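Local coordinates for protein glutathione S-transferase enzyme with thioredoxin-like domain (Bradyrhizobium sp., PDB 4MF7) that probably catalyses the conjugation of glutathione to electrophilic substrates, using a thioredoxin-like N-terminal domain and a helical C-terminal domain, at residues A[44-49]-A[70-75]; A[188-193]-A[231-236]; A[63-68]-A[121-126]. One frame throughout, in Å; residues are numbered along the deposited sequence.

Contact 1 of 3, residues A[44-49]-A[70-75]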
loop_
_atom_site.group_PDB
_atom_site.type_symbol
_atom_site.label_atom_id
_atom_site.label_comp_id
_atom_site.label_asym_id
_atom_site.label_seq_id
_atom_site.Cartn_x
_atom_site.Cartn_y
_atom_site.Cartn_z
ATOM N N GLN A 44 21.448 -0.396 3.397
ATOM C CA GLN A 44 21.420 -1.788 3.687
ATOM C C GLN A 44 20.058 -2.315 3.250
ATOM O O GLN A 44 19.026 -1.747 3.631
ATOM C CB GLN A 44 21.629 -2.067 5.165
ATOM C CG GLN A 44 22.893 -1.437 5.730
ATOM C CD GLN A 44 24.150 -2.110 5.177
ATOM O OE1 GLN A 44 24.341 -3.321 5.337
ATOM N NE2 GLN A 44 24.979 -1.347 4.525
ATOM N N LEU A 45 20.069 -3.374 2.451
ATOM C CA LEU A 45 18.826 -4.022 1.965
ATOM C C LEU A 45 18.708 -5.409 2.589
ATOM O O LEU A 45 19.624 -6.230 2.464
ATOM C CB LEU A 45 18.809 -4.113 0.430
ATOM C CG LEU A 45 17.656 -4.918 -0.174
ATOM C CD1 LEU A 45 16.313 -4.218 0.085
ATOM C CD2 LEU A 45 17.855 -5.091 -1.665
ATOM N N TYR A 46 17.586 -5.664 3.282
ATOM C CA TYR A 46 17.329 -6.957 3.901
ATOM C C TYR A 46 16.150 -7.564 3.191
ATOM O O TYR A 46 15.032 -7.083 3.340
ATOM C CB TYR A 46 17.061 -6.811 5.399
ATOM C CG TYR A 46 18.083 -5.958 6.109
ATOM C CD1 TYR A 46 19.280 -6.510 6.584
ATOM C CD2 TYR A 46 17.892 -4.583 6.264
ATOM C CE1 TYR A 46 20.244 -5.714 7.186
ATOM C CE2 TYR A 46 18.850 -3.793 6.879
ATOM C CZ TYR A 46 20.021 -4.379 7.355
ATOM O OH TYR A 46 20.995 -3.595 7.942
ATOM N N SER A 47 16.385 -8.611 2.396
ATOM C CA SER A 47 15.392 -9.005 1.432
ATOM C C SER A 47 15.603 -10.403 0.898
ATOM O O SER A 47 16.481 -11.123 1.354
ATOM C CB SER A 47 15.390 -7.981 0.288
ATOM O OG SER A 47 14.226 -8.100 -0.506
ATOM N N LEU A 48 14.742 -10.763 -0.043
ATOM C CA LEU A 48 14.831 -11.993 -0.835
ATOM C C LEU A 48 14.264 -11.634 -2.198
ATOM O O LEU A 48 13.441 -10.709 -2.283
ATOM C CB LEU A 48 13.984 -13.112 -0.232
ATOM C CG LEU A 48 14.512 -13.954 0.923
ATOM C CD1 LEU A 48 13.429 -14.971 1.284
ATOM C CD2 LEU A 48 15.834 -14.627 0.575
ATOM N N PRO A 49 14.702 -12.323 -3.269
ATOM C CA PRO A 49 14.246 -12.002 -4.620
ATOM C C PRO A 49 12.836 -12.524 -4.933
ATOM O O PRO A 49 12.625 -13.205 -5.941
ATOM C CB PRO A 49 15.329 -12.622 -5.516
ATOM C CG PRO A 49 15.817 -13.799 -4.739
ATOM C CD PRO A 49 15.738 -13.380 -3.286
ATOM N N HIS A 70 21.429 -8.141 1.722
ATOM C CA HIS A 70 21.517 -9.236 2.679
ATOM C C HIS A 70 20.302 -10.134 2.483
ATOM O O HIS A 70 19.173 -9.700 2.670
ATOM C CB HIS A 70 21.545 -8.742 4.124
ATOM C CG HIS A 70 22.628 -7.748 4.418
ATOM N ND1 HIS A 70 23.916 -8.116 4.759
ATOM C CD2 HIS A 70 22.621 -6.393 4.390
ATOM C CE1 HIS A 70 24.642 -7.028 4.958
ATOM N NE2 HIS A 70 23.884 -5.972 4.726
ATOM N N ALA A 71 20.550 -11.392 2.128
ATOM C CA ALA A 71 19.492 -12.387 2.015
ATOM C C ALA A 71 19.024 -12.789 3.400
ATOM O O ALA A 71 19.828 -13.079 4.277
ATOM C CB ALA A 71 19.967 -13.620 1.247
ATOM N N ILE A 72 17.716 -12.799 3.587
ATOM C CA ILE A 72 17.100 -13.153 4.848
ATOM C C ILE A 72 16.554 -14.574 4.670
ATOM O O ILE A 72 15.651 -14.796 3.875
ATOM C CB ILE A 72 15.992 -12.139 5.201
ATOM C CG1 ILE A 72 16.572 -10.712 5.254
ATOM C CG2 ILE A 72 15.320 -12.485 6.518
ATOM C CD1 ILE A 72 17.694 -10.492 6.234
ATOM N N ASP A 73 17.147 -15.534 5.375
ATOM C CA ASP A 73 16.821 -16.960 5.176
ATOM C C ASP A 73 15.546 -17.338 5.936
ATOM O O ASP A 73 15.580 -17.588 7.147
ATOM C CB ASP A 73 18.011 -17.837 5.619
ATOM C CG ASP A 73 17.910 -19.292 5.144
ATOM O OD1 ASP A 73 16.823 -19.732 4.706
ATOM O OD2 ASP A 73 18.940 -20.001 5.228
ATOM N N PHE A 74 14.426 -17.369 5.214
ATOM C CA PHE A 74 13.129 -17.777 5.783
ATOM C C PHE A 74 13.103 -19.281 6.092
ATOM O O PHE A 74 12.388 -19.717 6.989
ATOM C CB PHE A 74 11.964 -17.393 4.849
ATOM C CG PHE A 74 11.534 -15.954 4.968
ATOM C CD1 PHE A 74 12.448 -14.914 4.785
ATOM C CD2 PHE A 74 10.213 -15.632 5.245
ATOM C CE1 PHE A 74 12.049 -13.586 4.902
ATOM C CE2 PHE A 74 9.807 -14.311 5.351
ATOM C CZ PHE A 74 10.724 -13.285 5.176
ATOM N N GLY A 75 13.902 -20.057 5.359
ATOM C CA GLY A 75 14.080 -21.487 5.634
ATOM C C GLY A 75 14.638 -21.785 7.018
ATOM O O GLY A 75 14.408 -22.866 7.555
#
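Tyr-46 (chi1 -49°) and His-70 (chi1 -55°) both turn CG away from the carbonyl carbon, and this shared choice lays their rings side by side on one face of the sheet. They sit on the two parallel strands of the beta-alpha-beta unit that opens the thioredoxin-like domain, 43-47 and 67-71, with helix 53-63 as the crossover. The ring planes are only 15° apart but slid past each other, so overlap is slight; Tyr-46 CE1 comes within 3.7 Å of His-70 CD2.

Gln-44, bent at chi2, swings its amide back to the imidazole. His-70 NE2 donates to Gln-44 OE1 at 2.8 Å, with the acceptor close to the ring plane, while the amide is turned well out of that plane. Gln-44 NE2 is held in turn by Arg-42 O and Glu-68 OE1, so both ends of the amide are used and its flip is fixed.

Between the backbones, His-70 N donates to Leu-45 O, Ser-47 N to His-70 O, and Ile-72 N to Ser-47 O, the usual parallel ladder. On the tyrosine side Ile-72 CD1 reaches the ring edge and lies 3.8 Å from Tyr-46 CB, and Phe-84 of helix 82-87 touches both residues. Past the strand ends Leu-48 folds over the Ile-72 carbonyl, and its CD1 rests 3.6 Å from Phe-74 CD1.

Contact 2 of 3, residues A[188-193]-A[231-236]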
loop_
_atom_site.group_PDB
_atom_site.type_symbol
_atom_site.label_atom_id
_atom_site.label_comp_id
_atom_site.label_asym_id
_atom_site.label_seq_id
_atom_site.Cartn_x
_atom_site.Cartn_y
_atom_site.Cartn_z
ATOM N N ALA A 188 -5.835 -3.613 -19.748
ATOM C CA ALA A 188 -6.676 -2.441 -20.039
ATOM C C ALA A 188 -5.899 -1.137 -19.866
ATOM O O ALA A 188 -6.013 -0.235 -20.701
ATOM C CB ALA A 188 -7.934 -2.451 -19.163
ATOM N N ARG A 189 -5.088 -1.038 -18.807
ATOM C CA ARG A 189 -4.260 0.145 -18.589
ATOM C C ARG A 189 -3.207 0.326 -19.662
ATOM O O ARG A 189 -2.948 1.442 -20.067
ATOM C CB ARG A 189 -3.571 0.093 -17.202
ATOM C CG ARG A 189 -2.665 1.263 -16.889
ATOM C CD ARG A 189 -3.470 2.561 -16.770
ATOM N NE ARG A 189 -2.564 3.684 -16.558
ATOM C CZ ARG A 189 -2.937 4.950 -16.472
ATOM N NH1 ARG A 189 -4.219 5.258 -16.557
ATOM N NH2 ARG A 189 -2.029 5.903 -16.283
ATOM N N LEU A 190 -2.581 -0.766 -20.111
ATOM C CA LEU A 190 -1.412 -0.660 -20.977
ATOM C C LEU A 190 -1.776 -0.574 -22.477
ATOM O O LEU A 190 -0.905 -0.433 -23.321
ATOM C CB LEU A 190 -0.448 -1.835 -20.705
ATOM C CG LEU A 190 0.328 -1.793 -19.388
ATOM C CD1 LEU A 190 0.950 -3.150 -19.077
ATOM C CD2 LEU A 190 1.386 -0.702 -19.405
ATOM N N ASP A 191 -3.061 -0.672 -22.794
ATOM C CA ASP A 191 -3.508 -0.495 -24.177
ATOM C C ASP A 191 -3.239 0.954 -24.582
ATOM O O ASP A 191 -3.858 1.886 -24.047
ATOM C CB ASP A 191 -4.994 -0.828 -24.288
ATOM C CG ASP A 191 -5.489 -0.888 -25.731
ATOM O OD1 ASP A 191 -4.725 -0.580 -26.673
ATOM O OD2 ASP A 191 -6.656 -1.271 -25.908
ATOM N N GLY A 192 -2.284 1.123 -25.482
ATOM C CA GLY A 192 -1.877 2.438 -25.971
ATOM C C GLY A 192 -0.922 3.176 -25.070
ATOM O O GLY A 192 -0.801 4.397 -25.187
ATOM N N ARG A 193 -0.264 2.459 -24.148
ATOM C CA ARG A 193 0.729 3.068 -23.268
ATOM C C ARG A 193 2.014 2.270 -23.299
ATOM O O ARG A 193 1.979 1.041 -23.263
ATOM C CB ARG A 193 0.228 3.141 -21.813
ATOM C CG ARG A 193 -0.947 4.078 -21.609
ATOM C CD ARG A 193 -1.249 4.279 -20.138
ATOM N NE ARG A 193 -2.247 5.334 -19.928
ATOM C CZ ARG A 193 -3.561 5.163 -19.938
ATOM N NH1 ARG A 193 -4.097 3.969 -20.125
ATOM N NH2 ARG A 193 -4.356 6.213 -19.752
ATOM N N THR A 231 -2.114 -8.936 -25.192
ATOM C CA THR A 231 -1.282 -8.193 -26.147
ATOM C C THR A 231 -0.364 -7.181 -25.459
ATOM O O THR A 231 0.854 -7.161 -25.680
ATOM C CB THR A 231 -2.152 -7.481 -27.201
ATOM O OG1 THR A 231 -3.075 -8.427 -27.756
ATOM C CG2 THR A 231 -1.292 -6.879 -28.308
ATOM N N HIS A 232 -0.953 -6.373 -24.607
ATOM C CA HIS A 232 -0.271 -5.217 -24.035
ATOM C C HIS A 232 0.624 -5.588 -22.856
ATOM O O HIS A 232 1.706 -5.063 -22.758
ATOM C CB HIS A 232 -1.304 -4.145 -23.677
ATOM C CG HIS A 232 -2.230 -3.862 -24.820
ATOM N ND1 HIS A 232 -1.776 -3.384 -26.028
ATOM C CD2 HIS A 232 -3.558 -4.074 -24.969
ATOM C CE1 HIS A 232 -2.794 -3.284 -26.867
ATOM N NE2 HIS A 232 -3.885 -3.698 -26.252
ATOM N N VAL A 233 0.165 -6.483 -21.990
ATOM C CA VAL A 233 1.032 -6.939 -20.869
ATOM C C VAL A 233 2.324 -7.620 -21.369
ATOM O O VAL A 233 3.425 -7.258 -20.920
ATOM C CB VAL A 233 0.271 -7.790 -19.838
ATOM C CG1 VAL A 233 1.191 -8.215 -18.714
ATOM C CG2 VAL A 233 -0.885 -7.000 -19.226
ATOM N N PRO A 234 2.219 -8.569 -22.323
ATOM C CA PRO A 234 3.445 -9.219 -22.839
ATOM C C PRO A 234 4.472 -8.246 -23.412
ATOM O O PRO A 234 5.671 -8.372 -23.147
ATOM C CB PRO A 234 2.906 -10.187 -23.912
ATOM C CG PRO A 234 1.533 -10.493 -23.484
ATOM C CD PRO A 234 1.006 -9.247 -22.800
ATOM N N ALA A 235 4.003 -7.253 -24.162
ATOM C CA ALA A 235 4.890 -6.255 -24.751
ATOM C C ALA A 235 5.543 -5.362 -23.683
ATOM O O ALA A 235 6.732 -5.111 -23.711
ATOM C CB ALA A 235 4.123 -5.411 -25.754
ATOM N N TRP A 236 4.751 -4.910 -22.722
ATOM C CA TRP A 236 5.277 -4.130 -21.621
ATOM C C TRP A 236 6.288 -4.962 -20.788
ATOM O O TRP A 236 7.338 -4.455 -20.412
ATOM C CB TRP A 236 4.114 -3.638 -20.754
ATOM C CG TRP A 236 4.436 -3.168 -19.388
ATOM C CD1 TRP A 236 4.765 -1.919 -19.000
ATOM C CD2 TRP A 236 4.297 -3.952 -18.176
ATOM N NE1 TRP A 236 4.890 -1.863 -17.615
ATOM C CE2 TRP A 236 4.617 -3.107 -17.098
ATOM C CE3 TRP A 236 3.982 -5.300 -17.924
ATOM C CZ2 TRP A 236 4.611 -3.554 -15.763
ATOM C CZ3 TRP A 236 3.947 -5.748 -16.586
ATOM C CH2 TRP A 236 4.288 -4.866 -15.535
#
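Leu-190 and His-232 bring their backbones closest, CA to CA 5.6 Å, where the end region of helix 171-190 runs into a type II turn from Leu-190 to Arg-193 and helix 232-241 begins. Leu-190 carries the apolar half of this join within the helical C-terminal domain of the transferase. Its CD1 lies over the face of the Trp-236 indole, 3.8 Å from the five-membered ring centroid, a CH-pi contact, while CD2 leans toward Trp-236 CD1. The indole NE1 is bonded to Asp-205 OD1, which helps fix the rotation of the ring that Leu-190 packs on.

The other half is flatter. Asp-191 CA stands over the centre of the His-232 ring, 3.6 Å from its centroid, and the carboxylate continues above the same face with its plane only 16° from the imidazole. Asp-191 OD1 is 3.3 Å from His-232 NE2, but at a poor angle for a hydrogen bond. Thr-231 CB covers the opposite face. With an alanine in place of His-232, Asp-191 would probably lose the flat surface it lies on, and a gap would open between the turn and the helix start.

Stacked rather than bonded, the carboxylate may still favour a positive charge on the imidazole electrostatically, though most of the hold here is van der Waals.

Contact 3 of 3, residues A[63-68]-A[121-126]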
loop_
_atom_site.group_PDB
_atom_site.type_symbol
_atom_site.label_atom_id
_atom_site.label_comp_id
_atom_site.label_asym_id
_atom_site.label_seq_id
_atom_site.Cartn_x
_atom_site.Cartn_y
_atom_site.Cartn_z
ATOM N N THR A 63 17.964 3.476 -9.763
ATOM C CA THR A 63 18.437 4.780 -9.310
ATOM C C THR A 63 19.968 4.901 -9.297
ATOM O O THR A 63 20.474 6.004 -9.241
ATOM C CB THR A 63 17.972 5.134 -7.903
ATOM O OG1 THR A 63 18.466 4.195 -6.942
ATOM C CG2 THR A 63 16.426 5.259 -7.843
ATOM N N GLY A 64 20.669 3.773 -9.280
ATOM C CA GLY A 64 22.143 3.765 -9.184
ATOM C C GLY A 64 22.671 4.030 -7.776
ATOM O O GLY A 64 23.881 4.176 -7.570
ATOM N N LEU A 65 21.784 4.037 -6.777
ATOM C CA LEU A 65 22.212 4.247 -5.399
ATOM C C LEU A 65 23.119 3.116 -4.934
ATOM O O LEU A 65 22.795 1.952 -5.157
ATOM C CB LEU A 65 21.015 4.346 -4.436
ATOM C CG LEU A 65 20.206 5.645 -4.460
ATOM C CD1 LEU A 65 18.883 5.434 -3.714
ATOM C CD2 LEU A 65 21.009 6.804 -3.870
ATOM N N PRO A 66 24.231 3.446 -4.233
ATOM C CA PRO A 66 24.971 2.373 -3.592
ATOM C C PRO A 66 24.160 1.644 -2.519
ATOM O O PRO A 66 23.460 2.268 -1.715
ATOM C CB PRO A 66 26.181 3.091 -2.974
ATOM C CG PRO A 66 26.323 4.344 -3.796
ATOM C CD PRO A 66 24.901 4.750 -4.047
ATOM N N TYR A 67 24.245 0.322 -2.514
ATOM C CA TYR A 67 23.533 -0.468 -1.528
ATOM C C TYR A 67 24.204 -1.792 -1.271
ATOM O O TYR A 67 25.008 -2.262 -2.078
ATOM C CB TYR A 67 22.057 -0.624 -1.961
ATOM C CG TYR A 67 21.786 -1.634 -3.054
ATOM C CD1 TYR A 67 21.991 -1.316 -4.387
ATOM C CD2 TYR A 67 21.293 -2.894 -2.756
ATOM C CE1 TYR A 67 21.735 -2.236 -5.398
ATOM C CE2 TYR A 67 20.992 -3.807 -3.746
ATOM C CZ TYR A 67 21.221 -3.488 -5.064
ATOM O OH TYR A 67 20.935 -4.410 -6.033
ATOM N N GLU A 68 23.906 -2.353 -0.114
ATOM C CA GLU A 68 24.446 -3.597 0.360
ATOM C C GLU A 68 23.349 -4.588 0.679
ATOM O O GLU A 68 22.694 -4.448 1.708
ATOM C CB GLU A 68 25.295 -3.346 1.610
ATOM C CG GLU A 68 26.042 -4.583 2.099
ATOM C CD GLU A 68 26.951 -4.283 3.278
ATOM O OE1 GLU A 68 27.228 -3.083 3.555
ATOM O OE2 GLU A 68 27.390 -5.250 3.921
ATOM N N GLU A 121 11.751 9.927 -3.945
ATOM C CA GLU A 121 11.948 11.297 -3.432
ATOM C C GLU A 121 13.413 11.582 -3.160
ATOM O O GLU A 121 13.897 12.677 -3.456
ATOM C CB GLU A 121 11.183 11.536 -2.142
ATOM C CG GLU A 121 9.706 11.293 -2.264
ATOM C CD GLU A 121 8.936 12.506 -2.674
ATOM O OE1 GLU A 121 8.662 12.621 -3.892
ATOM O OE2 GLU A 121 8.617 13.306 -1.764
ATOM N N LYS A 122 14.119 10.616 -2.582
ATOM C CA LYS A 122 15.550 10.783 -2.292
ATOM C C LYS A 122 16.321 11.110 -3.571
ATOM O O LYS A 122 17.242 11.944 -3.562
ATOM C CB LYS A 122 16.107 9.522 -1.647
ATOM C CG LYS A 122 17.614 9.492 -1.436
ATOM C CD LYS A 122 18.044 8.201 -0.754
ATOM C CE LYS A 122 19.558 8.142 -0.537
ATOM N NZ LYS A 122 19.986 8.942 0.629
ATOM N N THR A 123 15.939 10.472 -4.673
ATOM C CA THR A 123 16.678 10.570 -5.920
ATOM C C THR A 123 16.092 11.528 -6.926
ATOM O O THR A 123 16.747 11.878 -7.897
ATOM C CB THR A 123 16.789 9.179 -6.593
ATOM O OG1 THR A 123 15.481 8.707 -6.941
ATOM C CG2 THR A 123 17.472 8.208 -5.683
ATOM N N GLY A 124 14.843 11.947 -6.734
ATOM C CA GLY A 124 14.134 12.678 -7.755
ATOM C C GLY A 124 13.900 11.948 -9.055
ATOM O O GLY A 124 13.700 12.584 -10.079
ATOM N N GLN A 125 13.920 10.609 -9.005
ATOM C CA GLN A 125 13.760 9.750 -10.167
ATOM C C GLN A 125 12.483 8.861 -10.041
ATOM O O GLN A 125 12.082 8.523 -8.936
ATOM C CB GLN A 125 15.010 8.833 -10.326
ATOM C CG GLN A 125 16.375 9.546 -10.535
ATOM C CD GLN A 125 17.530 8.523 -10.681
ATOM O OE1 GLN A 125 17.455 7.628 -11.517
ATOM N NE2 GLN A 125 18.556 8.625 -9.839
ATOM N N PHE A 126 11.897 8.523 -11.185
ATOM C CA PHE A 126 10.882 7.448 -11.362
ATOM C C PHE A 126 9.491 7.841 -10.847
ATOM O O PHE A 126 8.678 6.979 -10.502
ATOM C CB PHE A 126 11.388 6.114 -10.789
ATOM C CG PHE A 126 12.696 5.692 -11.400
ATOM C CD1 PHE A 126 12.758 5.473 -12.766
ATOM C CD2 PHE A 126 13.839 5.580 -10.647
ATOM C CE1 PHE A 126 13.962 5.111 -13.366
ATOM C CE2 PHE A 126 15.066 5.246 -11.247
ATOM C CZ PHE A 126 15.103 5.005 -12.604
#
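Thr-63 and Thr-123 close two helices of the thioredoxin-like domain, 53-63 and 112-123, and meet where the chain leaves each helix through a glycine of positive phi, Gly-64 and Gly-124. Their side chains cross at about a right angle and share one conformation: OG1 sits between the backbone N and the carbonyl carbon (chi1 near +60° in both), which sends each methyl outward to the partner. Thr-63 CG2 comes to 3.7 Å from Thr-123 OG1, a van der Waals approach, while that hydroxyl looks back into its own helix, to Leu-119 O. The same oxygen accepts from Gln-125 N, an ST turn that shapes the chain just after the helix. Thr-63 OG1 likewise turns inward, to the carbonyls of Met-59 and Leu-60.

Leu-65 fills the next place along. Its CD1 packs 3.7 Å from Thr-123 CG2, and CD2 lies against Lys-122 CE. The lysine chain runs extended as far as CE and bends only at the last torsion, chi4 79°, giving the leucine an aliphatic flank while NZ forms a salt bridge with Asp-98.

On the far side of Thr-63, Phe-126 presents its edge to the methyl, CE2 to CG2 3.7 Å; its side chain also packs on Ile-203 and Ile-206 of helix 203-215 and on Met-59 of helix 53-63. Gln-125, extended beyond CG, reaches the last turn of helix 53-63, where its NE2 makes a weak hydrogen bond to Thr-63 O, 3.3 Å long with an N-H...O angle of 156°.

Overall arrangement
Contacts 1 and 3 share strand 67-71 and interlock along the chain, their segments alternating; their centres are 19 Å apart. They also touch directly: Leu-45 N lies 2.9 Å from Glu-68 O, probably a hydrogen bond, and Leu-45 CD2 packs on Tyr-67. Contact 1 pairs the two strands, while contact 3 ties the turn between helix 53-63 and strand 67-71 to the end of helix 112-123. Contact 2 stands apart in the C-terminal helical domain, its centre 32 Å from that of contact 1 and 27 Å from that of contact 3. In this family glutathione binds mainly to the thioredoxin-like domain, to which contacts 1 and 3 belong.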